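Local coordinates for protein D-lactate dehydrogenase (Fermentative) (Pseudomonas aeruginosa, PDB 6ABJ) that probably reduces pyruvate to D-lactate with NADH, as a tetrameric D-lactate dehydrogenase of the D-isomer specific 2-hydroxyacid dehydrogenase family, at residues I260-D274 / R299-A313. Residues are numbered along the deposited sequence; the frame is centred on the assembly and turned at random.
Sequences IEALKSGQLGYLGLD and RLLSFPNVVVTAHQA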
loop_
_atom_site.group_PDB
_atom_site.type_symbol
_atom_site.label_atom_id
_atom_site.label_comp_id
_atom_site.label_asym_id
_atom_site.label_seq_id
_atom_site.Cartn_x
_atom_site.Cartn_y
_atom_site.Cartn_z
ATOM N N ILE B 260 10.724 -0.573 21.162
ATOM C CA ILE B 260 11.061 -1.547 20.168
ATOM C C ILE B 260 11.175 -2.930 20.747
ATOM O O ILE B 260 10.656 -3.895 20.214
ATOM C CB ILE B 260 12.363 -1.149 19.469
ATOM C CG1 ILE B 260 12.079 0.047 18.570
ATOM C CG2 ILE B 260 12.922 -2.260 18.619
ATOM C CD1 ILE B 260 13.319 0.704 18.061
ATOM N N GLU B 261 11.978 -3.091 21.782
ATOM C CA GLU B 261 12.192 -4.411 22.309
ATOM C C GLU B 261 10.906 -4.986 22.893
ATOM O O GLU B 261 10.670 -6.182 22.752
ATOM C CB GLU B 261 13.379 -4.413 23.315
ATOM C CG GLU B 261 14.725 -4.323 22.570
ATOM C CD GLU B 261 14.910 -5.368 21.437
ATOM O OE1 GLU B 261 14.719 -6.593 21.668
ATOM O OE2 GLU B 261 15.272 -4.991 20.293
ATOM N N ALA B 262 10.069 -4.124 23.448
ATOM C CA ALA B 262 8.768 -4.492 24.029
ATOM C C ALA B 262 7.779 -4.962 22.960
ATOM O O ALA B 262 7.041 -5.890 23.172
ATOM C CB ALA B 262 8.204 -3.312 24.755
ATOM N N LEU B 263 7.830 -4.310 21.812
ATOM C CA LEU B 263 7.035 -4.731 20.652
ATOM C C LEU B 263 7.579 -6.026 20.085
ATOM O O LEU B 263 6.806 -6.944 19.801
ATOM C CB LEU B 263 6.994 -3.606 19.601
ATOM C CG LEU B 263 6.139 -2.387 19.952
ATOM C CD1 LEU B 263 6.554 -1.134 19.205
ATOM C CD2 LEU B 263 4.643 -2.646 19.672
ATOM N N LYS B 264 8.900 -6.170 19.999
ATOM C CA LYS B 264 9.459 -7.413 19.505
ATOM C C LYS B 264 9.082 -8.601 20.363
ATOM O O LYS B 264 8.799 -9.688 19.829
ATOM C CB LYS B 264 10.941 -7.336 19.334
ATOM C CG LYS B 264 11.305 -6.429 18.195
ATOM C CD LYS B 264 12.791 -6.176 18.130
ATOM C CE LYS B 264 13.623 -7.418 17.938
ATOM N NZ LYS B 264 15.038 -6.967 17.959
ATOM N N SER B 265 9.040 -8.410 21.671
ATOM C CA SER B 265 8.817 -9.560 22.559
ATOM C C SER B 265 7.355 -9.879 22.704
ATOM O O SER B 265 6.987 -10.940 23.227
ATOM C CB SER B 265 9.351 -9.273 23.957
ATOM O OG SER B 265 8.626 -8.274 24.579
ATOM N N GLY B 266 6.501 -8.949 22.305
ATOM C CA GLY B 266 5.069 -9.106 22.530
ATOM C C GLY B 266 4.626 -8.514 23.870
ATOM O O GLY B 266 3.452 -8.431 24.114
ATOM N N GLN B 267 5.549 -8.061 24.707
ATOM C CA GLN B 267 5.196 -7.444 25.898
ATOM C C GLN B 267 4.220 -6.250 25.649
ATOM O O GLN B 267 3.241 -6.073 26.390
ATOM C CB GLN B 267 6.446 -6.959 26.675
ATOM C CG GLN B 267 6.191 -6.004 27.853
ATOM C CD GLN B 267 5.337 -6.567 28.980
ATOM O OE1 GLN B 267 4.976 -7.729 28.986
ATOM N NE2 GLN B 267 4.945 -5.683 29.918
ATOM N N LEU B 268 4.570 -5.402 24.701
ATOM C CA LEU B 268 3.650 -4.372 24.260
ATOM C C LEU B 268 2.906 -4.916 23.044
ATOM O O LEU B 268 3.530 -5.216 22.017
ATOM C CB LEU B 268 4.408 -3.066 23.937
ATOM C CG LEU B 268 3.550 -1.863 23.607
ATOM C CD1 LEU B 268 2.691 -1.411 24.784
ATOM C CD2 LEU B 268 4.398 -0.685 23.226
ATOM N N GLY B 269 1.578 -4.957 23.147
ATOM C CA GLY B 269 0.730 -5.498 22.102
ATOM C C GLY B 269 0.471 -4.545 20.965
ATOM O O GLY B 269 0.257 -4.982 19.848
ATOM N N TYR B 270 0.347 -3.268 21.283
ATOM C CA TYR B 270 -0.030 -2.290 20.291
ATOM C C TYR B 270 0.556 -0.954 20.659
ATOM O O TYR B 270 0.716 -0.629 21.838
ATOM C CB TYR B 270 -1.555 -2.083 20.257
ATOM C CG TYR B 270 -2.461 -3.296 20.154
ATOM C CD1 TYR B 270 -2.756 -4.072 21.269
ATOM C CD2 TYR B 270 -3.088 -3.609 18.952
ATOM C CE1 TYR B 270 -3.612 -5.155 21.177
ATOM C CE2 TYR B 270 -3.944 -4.688 18.853
ATOM C CZ TYR B 270 -4.203 -5.458 19.966
ATOM O OH TYR B 270 -5.055 -6.531 19.865
ATOM N N LEU B 271 0.842 -0.165 19.639
ATOM C CA LEU B 271 1.264 1.224 19.834
ATOM C C LEU B 271 0.669 2.193 18.832
ATOM O O LEU B 271 0.753 2.003 17.629
ATOM C CB LEU B 271 2.793 1.292 19.790
ATOM C CG LEU B 271 3.442 2.683 19.964
ATOM C CD1 LEU B 271 3.395 3.138 21.393
ATOM C CD2 LEU B 271 4.859 2.675 19.423
ATOM N N GLY B 272 0.093 3.288 19.371
ATOM C CA GLY B 272 -0.437 4.372 18.585
ATOM C C GLY B 272 0.292 5.652 18.979
ATOM O O GLY B 272 0.212 6.032 20.122
ATOM N N LEU B 273 0.995 6.256 18.032
ATOM C CA LEU B 273 1.684 7.508 18.311
ATOM C C LEU B 273 1.160 8.592 17.406
ATOM O O LEU B 273 1.020 8.389 16.218
ATOM C CB LEU B 273 3.183 7.373 18.038
ATOM C CG LEU B 273 3.994 6.367 18.827
ATOM C CD1 LEU B 273 5.455 6.481 18.320
ATOM C CD2 LEU B 273 3.913 6.495 20.317
ATOM N N ASP B 274 0.864 9.738 17.990
ATOM C CA ASP B 274 0.681 10.968 17.221
ATOM C C ASP B 274 1.836 11.973 17.423
ATOM O O ASP B 274 1.911 12.973 16.687
ATOM C CB ASP B 274 -0.636 11.655 17.566
ATOM C CG ASP B 274 -0.947 12.795 16.599
ATOM O OD1 ASP B 274 -1.071 12.543 15.370
ATOM O OD2 ASP B 274 -1.064 13.965 17.036
ATOM N N ARG B 299 12.082 1.628 12.558
ATOM C CA ARG B 299 11.759 0.307 13.084
ATOM C C ARG B 299 10.317 0.307 13.615
ATOM O O ARG B 299 9.572 -0.620 13.348
ATOM C CB ARG B 299 12.726 -0.117 14.188
ATOM C CG ARG B 299 12.477 -1.531 14.727
ATOM C CD ARG B 299 12.741 -2.536 13.662
ATOM N NE ARG B 299 13.108 -3.854 14.187
ATOM C CZ ARG B 299 12.434 -4.997 14.026
ATOM N NH1 ARG B 299 11.268 -5.047 13.401
ATOM N NH2 ARG B 299 12.913 -6.108 14.536
ATOM N N LEU B 300 9.914 1.379 14.304
ATOM C CA LEU B 300 8.544 1.479 14.772
ATOM C C LEU B 300 7.553 1.430 13.636
ATOM O O LEU B 300 6.542 0.724 13.744
ATOM C CB LEU B 300 8.321 2.797 15.546
ATOM C CG LEU B 300 9.027 2.822 16.895
ATOM C CD1 LEU B 300 8.999 4.254 17.489
ATOM C CD2 LEU B 300 8.376 1.836 17.848
ATOM N N LEU B 301 7.833 2.183 12.574
ATOM C CA LEU B 301 6.973 2.246 11.438
ATOM C C LEU B 301 6.676 0.872 10.737
ATOM O O LEU B 301 5.632 0.748 10.159
ATOM C CB LEU B 301 7.449 3.232 10.398
ATOM C CG LEU B 301 7.305 4.685 10.896
ATOM C CD1 LEU B 301 8.183 5.601 10.038
ATOM C CD2 LEU B 301 5.870 5.184 10.921
ATOM N N SER B 302 7.569 -0.101 10.913
ATOM C CA SER B 302 7.505 -1.414 10.305
ATOM C C SER B 302 6.537 -2.416 10.887
ATOM O O SER B 302 6.077 -3.344 10.206
ATOM C CB SER B 302 8.885 -2.080 10.453
ATOM O OG SER B 302 9.889 -1.504 9.643
ATOM N N PHE B 303 6.298 -2.261 12.185
ATOM C CA PHE B 303 5.557 -3.244 12.959
ATOM C C PHE B 303 4.105 -3.197 12.494
ATOM O O PHE B 303 3.546 -2.131 12.218
ATOM C CB PHE B 303 5.570 -2.904 14.398
ATOM C CG PHE B 303 6.889 -3.133 15.045
ATOM C CD1 PHE B 303 7.361 -4.402 15.183
ATOM C CD2 PHE B 303 7.649 -2.105 15.500
ATOM C CE1 PHE B 303 8.589 -4.633 15.814
ATOM C CE2 PHE B 303 8.841 -2.349 16.180
ATOM C CZ PHE B 303 9.304 -3.589 16.330
ATOM N N PRO B 304 3.468 -4.343 12.474
ATOM C CA PRO B 304 2.111 -4.464 11.991
ATOM C C PRO B 304 1.102 -3.897 12.984
ATOM O O PRO B 304 -0.022 -3.681 12.631
ATOM C CB PRO B 304 1.921 -6.016 11.886
ATOM C CG PRO B 304 2.831 -6.577 12.833
ATOM C CD PRO B 304 4.089 -5.657 12.662
ATOM N N ASN B 305 1.510 -3.728 14.220
ATOM C CA ASN B 305 0.689 -3.341 15.344
ATOM C C ASN B 305 1.121 -1.991 15.908
ATOM O O ASN B 305 0.868 -1.674 17.050
ATOM C CB ASN B 305 0.777 -4.422 16.433
ATOM C CG ASN B 305 2.245 -4.784 16.841
ATOM O OD1 ASN B 305 3.188 -4.607 16.083
ATOM N ND2 ASN B 305 2.393 -5.324 18.050
ATOM N N VAL B 306 1.698 -1.197 15.025
ATOM C CA VAL B 306 2.013 0.228 15.283
ATOM C C VAL B 306 1.413 1.124 14.224
ATOM O O VAL B 306 1.512 0.825 13.053
ATOM C CB VAL B 306 3.524 0.457 15.291
ATOM C CG1 VAL B 306 3.874 1.921 15.413
ATOM C CG2 VAL B 306 4.163 -0.361 16.386
ATOM N N VAL B 307 0.756 2.215 14.664
ATOM C CA VAL B 307 0.258 3.262 13.754
ATOM C C VAL B 307 0.789 4.587 14.270
ATOM O O VAL B 307 0.625 4.884 15.447
ATOM C CB VAL B 307 -1.310 3.300 13.766
ATOM C CG1 VAL B 307 -1.804 4.494 12.987
ATOM C CG2 VAL B 307 -1.854 1.982 13.146
ATOM N N VAL B 308 1.378 5.329 13.353
ATOM C CA VAL B 308 1.956 6.651 13.635
ATOM C C VAL B 308 1.267 7.631 12.725
ATOM O O VAL B 308 1.179 7.412 11.529
ATOM C CB VAL B 308 3.444 6.707 13.347
ATOM C CG1 VAL B 308 3.984 8.161 13.559
ATOM C CG2 VAL B 308 4.166 5.699 14.199
ATOM N N THR B 309 0.684 8.695 13.347
ATOM C CA THR B 309 0.211 9.840 12.641
ATOM C C THR B 309 1.121 11.030 12.989
ATOM O O THR B 309 1.679 11.071 14.077
ATOM C CB THR B 309 -1.305 10.129 12.944
ATOM O OG1 THR B 309 -1.536 10.192 14.330
ATOM C CG2 THR B 309 -2.211 8.973 12.365
ATOM N N ALA B 310 1.263 11.948 12.029
ATOM C CA ALA B 310 2.340 12.926 12.070
ATOM C C ALA B 310 1.886 14.234 12.725
ATOM O O ALA B 310 1.700 15.283 12.069
ATOM C CB ALA B 310 2.967 13.112 10.690
ATOM N N HIS B 311 1.615 14.107 14.013
ATOM C CA HIS B 311 1.033 15.156 14.857
ATOM C C HIS B 311 -0.211 15.787 14.241
ATOM O O HIS B 311 -0.259 16.995 13.885
ATOM C CB HIS B 311 2.059 16.205 15.235
ATOM C CG HIS B 311 1.687 16.944 16.488
ATOM N ND1 HIS B 311 2.627 17.394 17.379
ATOM C CD2 HIS B 311 0.478 17.195 17.051
ATOM C CE1 HIS B 311 2.015 17.891 18.447
ATOM N NE2 HIS B 311 0.708 17.799 18.267
ATOM N N GLN B 312 -1.175 14.894 14.023
ATOM C CA GLN B 312 -2.401 15.097 13.301
ATOM C C GLN B 312 -3.593 15.250 14.228
ATOM O O GLN B 312 -4.715 15.516 13.785
ATOM C CB GLN B 312 -2.579 13.831 12.396
ATOM C CG GLN B 312 -3.549 13.950 11.292
ATOM C CD GLN B 312 -3.845 12.660 10.579
ATOM O OE1 GLN B 312 -2.936 11.903 10.224
ATOM N NE2 GLN B 312 -5.111 12.434 10.313
ATOM N N ALA B 313 -3.392 15.145 15.495
ATOM C CA ALA B 313 -4.501 15.060 16.459
ATOM C C ALA B 313 -5.348 16.318 16.563
ATOM O O ALA B 313 -6.529 16.212 16.831
ATOM C CB ALA B 313 -3.999 14.685 17.855
HETATM O O HOH W 1 4.097 -6.737 19.873
#
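Asp274 holds CG anti to its own N (chi1 -170°), which carries the carboxylate across to Thr309, whose OG1 sits between N and the carbonyl carbon (chi1 52°). Thr309 OG1 donates to Asp274 OD1 over 2.6 Å, on the anti lone pair. The syn lone pair of the same oxygen takes Gln312 N at 2.7 Å. Ala313 N reaches Asp274 OD2 at 3.0 Å from above the carboxylate plane. Three donors thus fix the rotation of this buried carboxylate. Thr309 OG1 also bonds His124 of helix 118-134.

Leading up to Asp274 and Thr309, strands 268-273 and 306-308 run parallel. Leu271 N and O bond Asn305 O and Val307 N, and Leu273 N and O bond Val307 O and Thr309 N, so the ladder runs one residue past strand 306-308 at each end. At the start of the ladder, Asn305 ND2 donates to Gly269 O at 2.8 Å, 60° out of the carbonyl plane. A water accepts from the same nitrogen and donates to Leu263 O and Leu268 O.

Helices 256-265 and 295-302, with Phe303 just after the second, pack over the face bearing Leu271, Leu273, Val306 and Val308. Leu263 CD1 lies 3.7 Å from Leu300 CD2. Leu263 CB sits over one face of the Phe303 ring, a CH-pi contact. Lys264 CG meets that ring at its edge. Lys264 and Arg299 cross at about a right angle, and both form salt bridges to Asp295 of a neighbouring subunit.

Strand 268-273, helix 295-302 and strand 306-308 form a beta-alpha-beta crossover at the edge of the Rossmann-type domain, with Asp274, an NADH-binding residue, just after the C-terminal end of strand 268-273.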